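Local structure of PTS system, IIA component (Enterococcus faecalis, 3BED) at residues Ser46-Lys51 against Cys76-Met81; Met81-Gly84 against Gln88-Val91; Glu19-Thr24 against Ala32-Val37; Ala41-Gly44 against Ala50-Ala53; Met26-Leu31 against Met99-Ala104. The protein probably serves as the IIA component of a mannose/sorbose-type phosphotransferase system, relaying phosphoryl groups in the pathway that couples sugar uptake to phosphorylation. All blocks are in the same frame, centred on the assembly; numbering follows the deposited sequence. Where two conformers were deposited one is given.

Contact 1: residues Ser46-Lys51 against Cys76-Met81; sequences SGTQAK and CNVAMM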
loop_
_atom_site.group_PDB
_atom_site.type_symbol
_atom_site.label_atom_id
_atom_site.label_comp_id
_atom_site.label_asym_id
_atom_site.label_seq_id
_atom_site.Cartn_x
_atom_site.Cartn_y
_atom_site.Cartn_z
ATOM N N SER A 46 14.002 -19.409 -3.154
ATOM C CA SER A 46 13.943 -20.503 -2.202
ATOM C C SER A 46 13.652 -19.980 -0.801
ATOM O O SER A 46 12.861 -20.585 -0.068
ATOM C CB SER A 46 15.247 -21.319 -2.228
ATOM O OG SER A 46 15.305 -22.144 -3.396
ATOM N N GLY A 47 14.249 -18.847 -0.435
ATOM C CA GLY A 47 14.048 -18.324 0.940
ATOM C C GLY A 47 12.639 -17.801 1.130
ATOM O O GLY A 47 12.076 -17.910 2.223
ATOM N N THR A 48 12.075 -17.205 0.078
ATOM C CA THR A 48 10.720 -16.706 0.120
ATOM C C THR A 48 9.743 -17.878 0.195
ATOM O O THR A 48 8.803 -17.852 1.000
ATOM C CB THR A 48 10.435 -15.822 -1.121
ATOM O OG1 THR A 48 11.400 -14.754 -1.155
ATOM C CG2 THR A 48 9.096 -15.200 -1.000
ATOM N N GLN A 49 9.959 -18.887 -0.647
ATOM C CA GLN A 49 9.137 -20.099 -0.600
ATOM C C GLN A 49 9.157 -20.727 0.780
ATOM O O GLN A 49 8.122 -21.180 1.271
ATOM C CB GLN A 49 9.671 -21.125 -1.603
ATOM C CG GLN A 49 9.336 -20.819 -3.062
ATOM C CD GLN A 49 9.940 -21.873 -4.028
ATOM O OE1 GLN A 49 11.010 -22.400 -3.794
ATOM N NE2 GLN A 49 9.243 -22.148 -5.119
ATOM N N ALA A 50 10.328 -20.758 1.394
ATOM C CA ALA A 50 10.453 -21.412 2.686
ATOM C C ALA A 50 9.704 -20.606 3.756
ATOM O O ALA A 50 9.066 -21.184 4.646
ATOM C CB ALA A 50 11.929 -21.596 3.082
ATOM N N LYS A 51 9.758 -19.278 3.678
ATOM C CA LYS A 51 9.069 -18.450 4.680
ATOM C C LYS A 51 7.562 -18.650 4.580
ATOM O O LYS A 51 6.890 -18.802 5.606
ATOM C CB LYS A 51 9.415 -16.981 4.497
ATOM C CG LYS A 51 10.812 -16.641 4.987
ATOM C CD LYS A 51 11.081 -15.153 4.757
ATOM C CE LYS A 51 12.414 -14.738 5.350
ATOM N NZ LYS A 51 12.659 -13.230 5.295
ATOM N N CYS A 76 4.455 -12.381 -4.654
ATOM C CA CYS A 76 3.196 -12.796 -5.236
ATOM C C CYS A 76 3.300 -14.143 -5.985
ATOM O O CYS A 76 2.421 -15.030 -5.833
ATOM C CB CYS A 76 2.650 -11.692 -6.118
ATOM S SG CYS A 76 0.899 -11.952 -6.567
ATOM N N ASN A 77 4.375 -14.327 -6.765
ATOM C CA ASN A 77 4.535 -15.608 -7.480
ATOM C C ASN A 77 4.600 -16.803 -6.517
ATOM O O ASN A 77 4.057 -17.870 -6.759
ATOM C CB ASN A 77 5.821 -15.582 -8.312
ATOM C CG ASN A 77 5.784 -14.526 -9.415
ATOM O OD1 ASN A 77 4.704 -14.106 -9.865
ATOM N ND2 ASN A 77 6.969 -14.137 -9.892
ATOM N N VAL A 78 5.278 -16.594 -5.412
ATOM C CA VAL A 78 5.438 -17.654 -4.419
ATOM C C VAL A 78 4.070 -18.019 -3.801
ATOM O O VAL A 78 3.778 -19.189 -3.625
ATOM C CB VAL A 78 6.420 -17.208 -3.385
ATOM C CG1 VAL A 78 6.330 -18.051 -2.067
ATOM C CG2 VAL A 78 7.800 -17.232 -3.979
ATOM N N ALA A 79 3.246 -16.999 -3.524
ATOM C CA ALA A 79 1.880 -17.200 -3.012
ATOM C C ALA A 79 1.072 -17.968 -4.052
ATOM O O ALA A 79 0.417 -18.969 -3.721
ATOM C CB ALA A 79 1.207 -15.847 -2.673
HETATM N N MSE A 80 1.132 -17.528 -5.317
HETATM C CA MSE A 80 0.429 -18.199 -6.403
HETATM C C MSE A 80 0.824 -19.684 -6.504
HETATM O O MSE A 80 -0.028 -20.556 -6.715
HETATM C CB MSE A 80 0.733 -17.511 -7.733
HETATM C CG MSE A 80 -0.095 -18.071 -8.853
HETATM SE SE MSE A 80 0.323 -17.180 -10.519
HETATM C CE MSE A 80 2.292 -17.428 -10.539
HETATM N N MSE A 81 2.130 -19.959 -6.373
HETATM C CA MSE A 81 2.630 -21.336 -6.515
HETATM C C MSE A 81 2.073 -22.211 -5.360
HETATM O O MSE A 81 1.786 -23.395 -5.525
HETATM C CB MSE A 81 4.165 -21.374 -6.482
HETATM C CG MSE A 81 4.816 -20.878 -7.789
HETATM SE SE MSE A 81 6.766 -21.055 -7.678
HETATM C CE MSE A 81 7.169 -19.161 -7.617
#

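Contact 2: residues Met81-Gly84 against Gln88-Val91; sequences MAMG and QLRV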
loop_
_atom_site.group_PDB
_atom_site.type_symbol
_atom_site.label_atom_id
_atom_site.label_comp_id
_atom_site.label_asym_id
_atom_site.label_seq_id
_atom_site.Cartn_x
_atom_site.Cartn_y
_atom_site.Cartn_z
HETATM N N MSE A 81 2.130 -19.959 -6.373
HETATM C CA MSE A 81 2.630 -21.336 -6.515
HETATM C C MSE A 81 2.073 -22.211 -5.360
HETATM O O MSE A 81 1.786 -23.395 -5.525
HETATM C CB MSE A 81 4.165 -21.374 -6.482
HETATM C CG MSE A 81 4.816 -20.878 -7.789
HETATM SE SE MSE A 81 6.766 -21.055 -7.678
HETATM C CE MSE A 81 7.169 -19.161 -7.617
ATOM N N ALA A 82 1.912 -21.617 -4.188
ATOM C CA ALA A 82 1.383 -22.342 -3.030
ATOM C C ALA A 82 -0.073 -22.764 -3.238
ATOM O O ALA A 82 -0.544 -23.780 -2.670
ATOM C CB ALA A 82 1.583 -21.493 -1.756
HETATM N N MSE A 83 -0.816 -22.031 -4.062
HETATM C CA MSE A 83 -2.178 -22.451 -4.327
HETATM C C MSE A 83 -2.324 -23.856 -4.940
HETATM O O MSE A 83 -3.407 -24.471 -4.826
HETATM C CB MSE A 83 -2.902 -21.422 -5.183
HETATM C CG MSE A 83 -3.102 -20.066 -4.507
HETATM SE SE MSE A 83 -3.885 -18.805 -5.801
HETATM C CE MSE A 83 -5.672 -19.377 -5.715
ATOM N N GLY A 84 -1.264 -24.377 -5.565
ATOM C CA GLY A 84 -1.328 -25.728 -6.149
ATOM C C GLY A 84 -1.298 -26.829 -5.107
ATOM O O GLY A 84 -1.637 -28.002 -5.403
ATOM N N GLN A 88 -7.538 -24.232 -0.252
ATOM C CA GLN A 88 -8.368 -23.161 0.298
ATOM C C GLN A 88 -7.593 -21.858 0.500
ATOM O O GLN A 88 -8.032 -20.997 1.265
ATOM C CB GLN A 88 -8.994 -23.615 1.617
ATOM C CG GLN A 88 -9.780 -24.942 1.490
ATOM C CD GLN A 88 -10.677 -25.173 2.659
ATOM O OE1 GLN A 88 -10.279 -25.818 3.612
ATOM N NE2 GLN A 88 -11.867 -24.579 2.630
ATOM N N LEU A 89 -6.454 -21.736 -0.204
ATOM C CA LEU A 89 -5.663 -20.517 -0.210
ATOM C C LEU A 89 -6.038 -19.700 -1.418
ATOM O O LEU A 89 -6.157 -20.247 -2.520
ATOM C CB LEU A 89 -4.176 -20.888 -0.307
ATOM C CG LEU A 89 -3.189 -19.723 -0.567
ATOM C CD1 LEU A 89 -3.153 -18.793 0.640
ATOM C CD2 LEU A 89 -1.792 -20.260 -0.852
ATOM N N ARG A 90 -6.247 -18.391 -1.225
ATOM C CA ARG A 90 -6.415 -17.461 -2.338
ATOM C C ARG A 90 -5.400 -16.322 -2.192
ATOM O O ARG A 90 -4.834 -16.126 -1.110
ATOM C CB ARG A 90 -7.847 -16.901 -2.410
ATOM C CG ARG A 90 -8.972 -17.980 -2.443
ATOM C CD ARG A 90 -9.113 -18.630 -3.844
ATOM N NE ARG A 90 -10.179 -19.634 -3.855
ATOM C CZ ARG A 90 -10.109 -20.861 -3.329
ATOM N NH1 ARG A 90 -8.982 -21.338 -2.795
ATOM N NH2 ARG A 90 -11.207 -21.637 -3.363
ATOM N N VAL A 91 -5.231 -15.567 -3.275
ATOM C CA VAL A 91 -4.235 -14.501 -3.342
ATOM C C VAL A 91 -4.843 -13.300 -4.027
ATOM O O VAL A 91 -5.432 -13.427 -5.092
ATOM C CB VAL A 91 -2.995 -14.949 -4.161
ATOM C CG1 VAL A 91 -1.953 -13.819 -4.241
ATOM C CG2 VAL A 91 -2.356 -16.224 -3.544
#

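Contact 3: residues Glu19-Thr24 against Ala32-Val37; sequences ETLAST and ADAAIV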
loop_
_atom_site.group_PDB
_atom_site.type_symbol
_atom_site.label_atom_id
_atom_site.label_comp_id
_atom_site.label_asym_id
_atom_site.label_seq_id
_atom_site.Cartn_x
_atom_site.Cartn_y
_atom_site.Cartn_z
ATOM N N GLU A 19 4.774 -3.300 8.034
ATOM C CA GLU A 19 4.308 -2.011 8.535
ATOM C C GLU A 19 2.855 -1.741 8.164
ATOM O O GLU A 19 2.186 -0.982 8.842
ATOM C CB GLU A 19 5.216 -0.857 8.031
ATOM C CG GLU A 19 6.647 -0.970 8.589
ATOM C CD GLU A 19 6.706 -0.798 10.108
ATOM O OE1 GLU A 19 5.696 -0.360 10.739
ATOM O OE2 GLU A 19 7.773 -1.137 10.683
ATOM N N THR A 20 2.390 -2.345 7.070
ATOM C CA THR A 20 0.968 -2.244 6.731
ATOM C C THR A 20 0.120 -2.865 7.849
ATOM O O THR A 20 -0.896 -2.269 8.259
ATOM C CB THR A 20 0.665 -2.893 5.374
ATOM O OG1 THR A 20 1.466 -2.260 4.370
ATOM C CG2 THR A 20 -0.791 -2.673 4.997
ATOM N N LEU A 21 0.519 -4.055 8.323
ATOM C CA LEU A 21 -0.191 -4.660 9.454
ATOM C C LEU A 21 -0.139 -3.763 10.702
ATOM O O LEU A 21 -1.141 -3.571 11.363
ATOM C CB LEU A 21 0.367 -6.058 9.774
ATOM C CG LEU A 21 -0.330 -6.781 10.929
ATOM C CD1 LEU A 21 -1.817 -6.972 10.661
ATOM C CD2 LEU A 21 0.371 -8.119 11.243
ATOM N N ALA A 22 1.046 -3.239 11.018
ATOM C CA ALA A 22 1.198 -2.371 12.216
ATOM C C ALA A 22 0.269 -1.176 12.133
ATOM O O ALA A 22 -0.433 -0.870 13.088
ATOM C CB ALA A 22 2.636 -1.920 12.363
ATOM N N SER A 23 0.229 -0.545 10.976
ATOM C CA SER A 23 -0.671 0.598 10.752
ATOM C C SER A 23 -2.151 0.193 10.880
ATOM O O SER A 23 -2.981 0.917 11.433
ATOM C CB SER A 23 -0.386 1.215 9.387
ATOM O OG SER A 23 0.925 1.790 9.374
ATOM N N THR A 24 -2.496 -0.965 10.315
ATOM C CA THR A 24 -3.861 -1.500 10.421
ATOM C C THR A 24 -4.248 -1.683 11.879
ATOM O O THR A 24 -5.350 -1.364 12.270
ATOM C CB THR A 24 -3.965 -2.880 9.692
ATOM O OG1 THR A 24 -3.675 -2.692 8.306
ATOM C CG2 THR A 24 -5.352 -3.475 9.829
ATOM N N ALA A 32 -6.702 -7.004 14.734
ATOM C CA ALA A 32 -6.160 -7.150 13.373
ATOM C C ALA A 32 -4.956 -8.055 13.447
ATOM O O ALA A 32 -3.990 -7.762 14.143
ATOM C CB ALA A 32 -5.782 -5.790 12.787
ATOM N N ASP A 33 -5.039 -9.193 12.766
ATOM C CA ASP A 33 -3.981 -10.182 12.845
ATOM C C ASP A 33 -3.693 -10.792 11.484
ATOM O O ASP A 33 -4.619 -11.096 10.705
ATOM C CB ASP A 33 -4.322 -11.276 13.856
ATOM C CG ASP A 33 -3.092 -12.040 14.305
ATOM O OD1 ASP A 33 -1.943 -11.523 14.150
ATOM O OD2 ASP A 33 -3.272 -13.174 14.808
ATOM N N ALA A 34 -2.410 -10.960 11.205
ATOM C CA ALA A 34 -1.979 -11.591 9.962
ATOM C C ALA A 34 -0.588 -12.100 10.163
ATOM O O ALA A 34 0.190 -11.525 10.963
ATOM C CB ALA A 34 -2.031 -10.605 8.766
ATOM N N ALA A 35 -0.273 -13.205 9.503
ATOM C CA ALA A 35 1.138 -13.598 9.383
ATOM C C ALA A 35 1.758 -12.702 8.324
ATOM O O ALA A 35 1.044 -12.080 7.543
ATOM C CB ALA A 35 1.245 -15.058 8.983
ATOM N N ILE A 36 3.083 -12.599 8.356
ATOM C CA ILE A 36 3.783 -11.701 7.424
ATOM C C ILE A 36 4.910 -12.453 6.772
ATOM O O ILE A 36 5.624 -13.206 7.443
ATOM C CB ILE A 36 4.428 -10.501 8.212
ATOM C CG1 ILE A 36 3.353 -9.655 8.936
ATOM C CG2 ILE A 36 5.280 -9.665 7.312
ATOM C CD1 ILE A 36 2.312 -8.983 7.975
ATOM N N VAL A 37 5.086 -12.253 5.467
ATOM C CA VAL A 37 6.353 -12.607 4.777
ATOM C C VAL A 37 6.991 -11.330 4.249
ATOM O O VAL A 37 6.377 -10.597 3.435
ATOM C CB VAL A 37 6.148 -13.561 3.601
ATOM C CG1 VAL A 37 7.504 -13.846 2.878
ATOM C CG2 VAL A 37 5.469 -14.843 4.079
#

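Contact 4: residues Ala41-Gly44 against Ala50-Ala53; sequences AEDG and AKLA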
loop_
_atom_site.group_PDB
_atom_site.type_symbol
_atom_site.label_atom_id
_atom_site.label_comp_id
_atom_site.label_asym_id
_atom_site.label_seq_id
_atom_site.Cartn_x
_atom_site.Cartn_y
_atom_site.Cartn_z
ATOM N N ALA A 41 16.400 -8.534 0.531
ATOM C CA ALA A 41 17.260 -8.570 -0.647
ATOM C C ALA A 41 18.081 -9.861 -0.716
ATOM O O ALA A 41 18.504 -10.260 -1.802
ATOM C CB ALA A 41 18.145 -7.329 -0.714
ATOM N N GLU A 42 18.225 -10.549 0.423
ATOM C CA GLU A 42 18.966 -11.818 0.444
ATOM C C GLU A 42 18.111 -13.058 0.269
ATOM O O GLU A 42 18.640 -14.152 0.087
ATOM C CB GLU A 42 19.775 -11.953 1.736
ATOM C CG GLU A 42 21.010 -11.052 1.756
ATOM C CD GLU A 42 20.621 -9.590 1.894
ATOM O OE1 GLU A 42 19.714 -9.295 2.710
ATOM O OE2 GLU A 42 21.189 -8.749 1.152
ATOM N N ASP A 43 16.788 -12.908 0.264
ATOM C CA ASP A 43 15.934 -14.086 0.227
ATOM C C ASP A 43 15.866 -14.772 -1.117
ATOM O O ASP A 43 16.026 -15.983 -1.191
ATOM C CB ASP A 43 14.521 -13.782 0.686
ATOM C CG ASP A 43 14.388 -13.787 2.206
ATOM O OD1 ASP A 43 15.138 -14.501 2.947
ATOM O OD2 ASP A 43 13.537 -13.047 2.680
ATOM N N GLY A 44 15.492 -14.039 -2.160
ATOM C CA GLY A 44 15.272 -14.787 -3.424
ATOM C C GLY A 44 14.236 -15.916 -3.349
ATOM O O GLY A 44 13.499 -16.036 -2.347
ATOM N N ALA A 50 10.328 -20.758 1.394
ATOM C CA ALA A 50 10.453 -21.412 2.686
ATOM C C ALA A 50 9.704 -20.606 3.756
ATOM O O ALA A 50 9.066 -21.184 4.646
ATOM C CB ALA A 50 11.929 -21.596 3.082
ATOM N N LYS A 51 9.758 -19.278 3.678
ATOM C CA LYS A 51 9.069 -18.450 4.680
ATOM C C LYS A 51 7.562 -18.650 4.580
ATOM O O LYS A 51 6.890 -18.802 5.606
ATOM C CB LYS A 51 9.415 -16.981 4.497
ATOM C CG LYS A 51 10.812 -16.641 4.987
ATOM C CD LYS A 51 11.081 -15.153 4.757
ATOM C CE LYS A 51 12.414 -14.738 5.350
ATOM N NZ LYS A 51 12.659 -13.230 5.295
ATOM N N LEU A 52 7.018 -18.631 3.358
ATOM C CA LEU A 52 5.581 -18.865 3.250
ATOM C C LEU A 52 5.248 -20.313 3.671
ATOM O O LEU A 52 4.213 -20.562 4.309
ATOM C CB LEU A 52 5.085 -18.632 1.830
ATOM C CG LEU A 52 3.600 -18.807 1.590
ATOM C CD1 LEU A 52 2.773 -17.911 2.516
ATOM C CD2 LEU A 52 3.233 -18.577 0.126
ATOM N N ALA A 53 6.106 -21.254 3.296
ATOM C CA ALA A 53 5.800 -22.683 3.579
ATOM C C ALA A 53 5.699 -22.900 5.098
ATOM O O ALA A 53 4.821 -23.643 5.551
ATOM C CB ALA A 53 6.878 -23.600 3.013
#

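Contact 5: residues Met26-Leu31 against Met99-Ala104; sequences MIVGEL and MAIEAA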
loop_
_atom_site.group_PDB
_atom_site.type_symbol
_atom_site.label_atom_id
_atom_site.label_comp_id
_atom_site.label_asym_id
_atom_site.label_seq_id
_atom_site.Cartn_x
_atom_site.Cartn_y
_atom_site.Cartn_z
HETATM N N MSE A 26 -3.255 -0.128 14.390
HETATM C CA MSE A 26 -3.430 1.182 15.019
HETATM C C MSE A 26 -4.706 1.920 14.616
HETATM O O MSE A 26 -5.068 2.942 15.225
HETATM C CB MSE A 26 -2.192 2.046 14.811
HETATM C CG MSE A 26 -0.956 1.551 15.609
HETATM SE SE MSE A 26 -1.128 2.016 17.500
HETATM C CE MSE A 26 -0.819 3.945 17.323
ATOM N N ILE A 27 -5.397 1.380 13.617
ATOM C CA ILE A 27 -6.629 1.941 13.097
ATOM C C ILE A 27 -7.821 1.115 13.581
ATOM O O ILE A 27 -8.823 1.673 13.996
ATOM C CB ILE A 27 -6.603 2.032 11.540
ATOM C CG1 ILE A 27 -5.568 3.092 11.118
ATOM C CG2 ILE A 27 -8.020 2.377 10.947
ATOM C CD1 ILE A 27 -5.227 3.040 9.663
ATOM N N VAL A 28 -7.698 -0.215 13.494
ATOM C CA VAL A 28 -8.832 -1.114 13.834
ATOM C C VAL A 28 -8.695 -1.792 15.190
ATOM O O VAL A 28 -9.682 -2.298 15.724
ATOM C CB VAL A 28 -9.127 -2.183 12.716
ATOM C CG1 VAL A 28 -9.337 -1.525 11.333
ATOM C CG2 VAL A 28 -8.063 -3.268 12.655
ATOM N N GLY A 29 -7.498 -1.775 15.757
ATOM C CA GLY A 29 -7.304 -2.407 17.023
ATOM C C GLY A 29 -6.558 -3.701 17.022
ATOM O O GLY A 29 -6.209 -4.253 15.958
ATOM N N GLU A 30 -6.354 -4.208 18.233
ATOM C CA GLU A 30 -5.455 -5.316 18.441
ATOM C C GLU A 30 -5.964 -6.589 17.791
ATOM O O GLU A 30 -5.189 -7.520 17.600
ATOM C CB GLU A 30 -5.224 -5.518 19.956
ATOM C CG GLU A 30 -6.529 -5.761 20.638
ATOM C CD GLU A 30 -6.439 -5.999 22.115
ATOM O OE1 GLU A 30 -5.335 -5.856 22.711
ATOM O OE2 GLU A 30 -7.504 -6.361 22.667
ATOM N N LEU A 31 -7.231 -6.626 17.388
ATOM C CA LEU A 31 -7.759 -7.850 16.783
ATOM C C LEU A 31 -7.292 -8.042 15.343
ATOM O O LEU A 31 -7.467 -9.134 14.783
ATOM C CB LEU A 31 -9.305 -7.986 16.955
ATOM C CG LEU A 31 -9.803 -8.242 18.412
ATOM C CD1 LEU A 31 -11.314 -8.143 18.530
ATOM C CD2 LEU A 31 -9.308 -9.547 19.062
HETATM N N MSE A 99 -7.374 -2.158 1.935
HETATM C CA MSE A 99 -7.599 -3.595 1.817
HETATM C C MSE A 99 -7.287 -4.293 3.122
HETATM O O MSE A 99 -8.030 -5.212 3.539
HETATM C CB MSE A 99 -6.758 -4.183 0.682
HETATM C CG MSE A 99 -7.243 -3.845 -0.664
HETATM SE SE MSE A 99 -5.789 -4.238 -1.937
HETATM C CE MSE A 99 -5.278 -5.939 -0.963
ATOM N N ALA A 100 -6.206 -3.874 3.777
ATOM C CA ALA A 100 -5.788 -4.519 5.020
ATOM C C ALA A 100 -6.783 -4.246 6.138
ATOM O O ALA A 100 -7.102 -5.161 6.924
ATOM C CB ALA A 100 -4.399 -4.042 5.421
ATOM N N ILE A 101 -7.239 -2.987 6.245
ATOM C CA ILE A 101 -8.285 -2.647 7.245
ATOM C C ILE A 101 -9.556 -3.460 7.029
ATOM O O ILE A 101 -10.105 -4.037 7.997
ATOM C CB ILE A 101 -8.608 -1.103 7.194
ATOM C CG1 ILE A 101 -7.374 -0.365 7.769
ATOM C CG2 ILE A 101 -10.042 -0.801 7.780
ATOM C CD1 ILE A 101 -7.517 1.156 7.344
ATOM N N GLU A 102 -10.051 -3.479 5.789
ATOM C CA GLU A 102 -11.259 -4.243 5.564
ATOM C C GLU A 102 -11.080 -5.738 5.804
ATOM O O GLU A 102 -12.007 -6.390 6.293
ATOM C CB GLU A 102 -11.852 -3.946 4.190
ATOM C CG GLU A 102 -12.271 -2.470 4.047
ATOM C CD GLU A 102 -13.359 -2.031 5.033
ATOM O OE1 GLU A 102 -14.122 -2.870 5.569
ATOM O OE2 GLU A 102 -13.452 -0.822 5.253
ATOM N N ALA A 103 -9.918 -6.298 5.470
ATOM C CA ALA A 103 -9.665 -7.712 5.712
ATOM C C ALA A 103 -9.714 -7.979 7.200
ATOM O O ALA A 103 -10.237 -9.011 7.659
ATOM C CB ALA A 103 -8.311 -8.077 5.140
ATOM N N ALA A 104 -9.168 -7.043 7.974
ATOM C CA ALA A 104 -8.988 -7.250 9.406
ATOM C C ALA A 104 -10.321 -7.329 10.112
ATOM O O ALA A 104 -10.418 -7.998 11.129
ATOM C CB ALA A 104 -8.191 -6.130 9.980
#

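Contact 1: residues Ser46-Lys51 against Cys76-Met81
V78 of helix 74-82 sets both its methyl groups against T48 and Q49 of helix 44-59. With CG1 anti to the backbone N (chi1 162°), V78 reaches the backbone of the opposing helix, where CG1 lies 3.8 Å from Q49 CA and close to the carbonyl oxygen of T48. Its other methyl, CG2, fits between two side chains, 3.8 Å from T48 CG2 and 4.0 Å from Q49 CG. T48 can offer a methyl here because its hydroxyl is turned to the carbonyl oxygen of G44, one helical turn back, so that the polar end is satisfied within its own helix. L45 and L52 also touch V78, and together with T48 and Q49 they frame it as a knob in a hole of four residues. One position further on, A79 already faces the sheet, resting on V66 and V91. The segment ends at M81, a selenomethionine on the more open flank of the pair. Its chain runs extended to SE, which meets Q49 NE2 at 3.7 Å, the two side chains lying roughly at a right angle. The amide of Q49 is carried there by an extended chain (chi2 178°), while the aliphatic part stays against V78. This flank is van der Waals contact on the more open side, whereas the V78 side is buried. The axes of segments 46-51 and 76-81 approach to 9.6 Å and cross at -52°, a value familiar from ridges-into-grooves packing of neighbouring helices on one face of a parallel alpha/beta sheet.

Contact 2: residues Met81-Gly84 against Gln88-Val91
M83 lies across L89 at about a right angle, where the chain turns from the C-terminal part of helix 74-82 toward strand 89-93 in a beta-alpha-beta crossover that starts from strand 64-68. The selenomethionine chain of M83 is extended as far as SE and then bends (chi3 79°), which carries its methyl over the strand backbone. Along the way CG passes 3.9 Å from L89 CD2. SE comes next, 3.8 Å from V91 CG2, the two side chains meeting at a slant. A82 supports the same leucine from the helix: its CB is 3.7 Å from L89 CD2, so this one branch is held between A82 and the M83 backbone. L89 CB faces the helix side, and CD2 is the branch that meets A82 and M83; the leucine also rests on T64 and V66. The apolar layer continues into the dimer, for I129 of the second subunit packs on both M83 and V91, and V91 makes backbone hydrogen bonds to that subunit. R90 points the other way from the strand. Its NE forms a salt bridge with D112, and its guanidinium folds back beside the chain, NH1 bonding also to P87 O. The M83 methyl touches the aliphatic part of this arginine, with CE 4.0 Å from R90 CD. L89 O is thus approached by two unlike groups: M83 CE at 3.3 Å, and R90 NH1 at 3.0 Å in a hydrogen bond that arrives from above the carbonyl plane while the oxygen lies in the plane of the guanidinium.

Contact 3: residues Glu19-Thr24 against Ala32-Val37
L21 of helix 16-28 fills the tight part of this contact, spreading its two methyl groups over A34 and I36. A chi1 of -179° swings the fork off the backbone nitrogen and turns it toward A34 in the loop and I36 in the strand. CD2 drops onto the backbone, 3.4 Å from A34 O, and also meets I36 CD1 at 3.9 Å, while CD1 takes the alanine side, 4.1 Å from A34 CB. Beneath them L10 of strand 7-13 receives both L21 and I36. The covering has a price: A34 N is buried and has no partner in the model. A second, smaller touch closes the other end, where T24 CG2 lies 3.8 Å from A32 CB. T24 was modelled in two conformers, and in the one described here OG1 bonds to T20 O at 2.8 Å; this holds for that conformer alone. This end is buried against helix 97-105, through A100 and A104. The solvent side is looser. The CB of D33 points away from the helix; its carboxylate end swings back nearer but stays at the margin, and L21 itself keeps some exposure. Q25 nonetheless anchors the loop, its NE2 bonding to A32 O. Helix 16-28 is thereby laid over the strand that follows it, completing the beta-alpha-beta unit of strand 7-13, helix 16-28 and strand 35-39.

Contact 4: residues Ala41-Gly44 against Ala50-Ala53
The carboxylate of D43 is the flat group of this contact, and K51 reaches it with both its ammonium nitrogen and the carbon behind it. NZ meets OD2 at 2.8 Å, on the syn lone pair, the side turned to the other oxygen, and so forms a salt bridge. NZ lies close to the carboxylate plane at the oxygen edge; CE sits beyond the same edge, displaced to one side of the plane, 3.4 Å from OD2 and 3.6 Å from OD1 of D43. OD2 has a second donor in the backbone N of T40, so two donors grip this one oxygen, which probably limits how the carboxylate can turn. NZ is shared as well: it also donates to S38 O, near the end of strand 35-39. The lysine stays fully extended beyond CG (chi2 180°), and it meets the aspartate at about a right angle. With the CA atoms of D43 and K51 9.3 Å apart, the extended lysine covers most of the gap and the aspartate side chain meets it. The opposed charges probably favour the ionised forms of both groups at this partly exposed place. The salt bridge thus pins the loop after strand 35-39 back onto the helix it leads into, at a beta-to-alpha connection of the parallel alpha/beta fold.

Contact 5: residues Met26-Leu31 against Met99-Ala104
A104 N is shared by two carbonyls, A100 O at 3.0 Å and, weakly, I101 O at 3.1 Å, and this turn of helix 97-105 presents A104 and I101 to the end of helix 16-28. A104 CB is met by V28 CG2 at 3.9 Å. The other methyl of V28 turns to the isoleucine, with V28 CG1 3.7 Å from I101 CG2. V28 has its CG1 anti to the carbonyl carbon (chi1 -54°), which puts CG2 in the crowded position between the backbone N and the carbonyl carbon; both methyls then face helix 97-105 and are used. Helices 16-28 and 97-105 pack here on one face of the four-stranded parallel sheet, the face turned away from helices 44-59 and 74-82. A100 continues the contact inward onto T20 and T24. The second subunit adds to the contact: its H13 packs on I27 and its L70 on I101. Just beyond V28 the chain leaves the helix at G29, with positive phi, so that the valine is the last helical residue to reach across. I27 comes from the neighbouring position. I101 is touched at both branch ends, CG2 by V28 and CD1 by I27. The two isoleucine side chains lie at about a right angle, and I27 CG2 and CD1 straddle the tip of the other, each 3.8 Å from I101 CD1.

In the fold
Contact 1 lies on the same side of the chain's centre as contact 2 and as contact 4; L52 touches V78, A79 and A82. Contacts 1 and 2 share helix 74-82, contacts 1 and 4 helix 44-59. Contacts 3 and 5 both use helix 16-28, on the other face of the sheet, and meet at T24, A32, A100 and A104. Contacts 1, 2 and 3 are partly buried and mainly apolar. Contact 5 is equally apolar although at the surface. Contacts 1, 2, 3 and 5 all touch the second subunit; contact 4 is not among them. Contact 4, also superficial, is the exception, a single salt bridge. V37 connects the groups by packing on K51 and L52.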